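Local structure of BCL2-like 10 (Danio rerio, 6FBX) at residues Arg55-Ser58 / Gln59-Leu62. The protein is a pro-survival member of the Bcl-2 family that binds the BH3 segment of Bad and takes part in the regulation of apoptosis. Numbering follows the deposited sequence.
Sequences RSLS and QEFL
Arg-55 and Gln-59 stand one alpha-helical turn apart on helix 51-65 of the Bcl-2 fold, a clear example of how a short helical stretch serves both a protein core and a ligand groove. Four i to i+4 backbone hydrogen bonds build these two turns: Gln-59 N to Arg-55 O, Glu-60 N to Ser-56 O, Phe-61 N to Leu-57 O (2.8 Å) and Leu-62 N to Ser-58 O.

One side-chain hydroxyl adds to this scheme. Ser-58 OG sits between its own backbone N and carbonyl carbon (chi1 66°), which turns it back along the helix to donate to Arg-55 O at 2.7 Å. That oxygen is thus gripped twice, since Gln-59 N reaches it at 3.1 Å from the same face of the carbonyl plane. Ser-58 is buried and also packs on Val-100 of helix 88-107. An alanine here would probably deprive Arg-55 O of its second donor and open a small gap beside Gln-59 CG.

Apolar and charged contacts share the buried and groove-facing sides. Phe-61 has its CG anti to the backbone N (chi1 174°), carrying the ring away from the turn to meet Phe-97 edge-to-face and to pack on Cys-72 and Val-76 of helix 69-80. Leu-57 packs on an apolar side chain of the bound BH3 peptide, and Glu-60 OE2 makes a salt bridge to a basic side chain of that peptide; Phe-61 and Glu-60 both also pack on an aromatic side chain of it.

On the exposed flank, the Arg-55 guanidinium and Gln-59 amide planes are 63° apart, with NE and NE2 separated by 4.0 Å. A water joins the two side chains, accepting from Arg-55 NH1 and from Gln-59 NE2, each at 2.9 Å.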
# COMPACT_ATOMS: atom_id res chain seq x y z
N ARG A 55 2.33 4.59 12.95
CA ARG A 55 2.52 6.02 13.13
C ARG A 55 3.99 6.35 13.31
O ARG A 55 4.51 7.28 12.68
CB ARG A 55 1.70 6.49 14.34
CG ARG A 55 1.44 7.99 14.39
CD ARG A 55 0.53 8.34 15.57
NE ARG A 55 0.41 9.78 15.79
CZ ARG A 55 -0.56 10.55 15.31
NH1 ARG A 55 -0.57 11.85 15.58
NH2 ARG A 55 -1.53 10.03 14.57
N SER A 56 4.69 5.59 14.16
CA SER A 56 6.11 5.80 14.37
C SER A 56 6.90 5.59 13.08
O SER A 56 7.80 6.37 12.75
CB SER A 56 6.62 4.87 15.46
OG SER A 56 8.03 4.96 15.60
N LEU A 57 6.57 4.54 12.33
CA LEU A 57 7.28 4.27 11.08
C LEU A 57 7.08 5.39 10.07
O LEU A 57 8.03 5.82 9.41
CB LEU A 57 6.81 2.94 10.48
CG LEU A 57 7.32 1.66 11.14
CD1 LEU A 57 6.61 0.46 10.53
CD2 LEU A 57 8.83 1.52 10.98
N SER A 58 5.84 5.87 9.92
CA SER A 58 5.57 6.93 8.96
C SER A 58 6.38 8.18 9.29
O SER A 58 6.90 8.85 8.39
CB SER A 58 4.07 7.25 8.94
OG SER A 58 3.65 7.81 10.17
N GLN A 59 6.49 8.52 10.58
CA GLN A 59 7.22 9.73 10.96
C GLN A 59 8.72 9.55 10.78
O GLN A 59 9.40 10.45 10.28
CB GLN A 59 6.87 10.11 12.39
CG GLN A 59 5.40 10.52 12.53
CD GLN A 59 5.01 10.91 13.94
OE1 GLN A 59 5.82 10.87 14.86
NE2 GLN A 59 3.75 11.29 14.11
N GLU A 60 9.26 8.38 11.15
CA GLU A 60 10.67 8.10 10.87
C GLU A 60 10.94 8.17 9.37
O GLU A 60 11.89 8.83 8.92
CB GLU A 60 11.06 6.71 11.40
CG GLU A 60 11.29 6.63 12.89
CD GLU A 60 11.82 5.27 13.31
OE1 GLU A 60 11.02 4.32 13.41
OE2 GLU A 60 13.05 5.16 13.51
N PHE A 61 10.11 7.48 8.58
CA PHE A 61 10.24 7.46 7.13
C PHE A 61 10.32 8.88 6.56
O PHE A 61 11.27 9.23 5.86
CB PHE A 61 9.05 6.69 6.54
CG PHE A 61 8.97 6.71 5.03
CD1 PHE A 61 9.38 5.61 4.29
CD2 PHE A 61 8.46 7.80 4.36
CE1 PHE A 61 9.30 5.61 2.92
CE2 PHE A 61 8.38 7.81 2.98
CZ PHE A 61 8.79 6.72 2.26
N LEU A 62 9.31 9.70 6.87
CA LEU A 62 9.27 11.04 6.29
C LEU A 62 10.42 11.91 6.77
O LEU A 62 10.83 12.84 6.07
CB LEU A 62 7.93 11.70 6.59
CG LEU A 62 6.71 11.11 5.88
CD1 LEU A 62 5.44 11.78 6.36
CD2 LEU A 62 6.83 11.24 4.36
O HOH W 1 2.19 12.32 16.39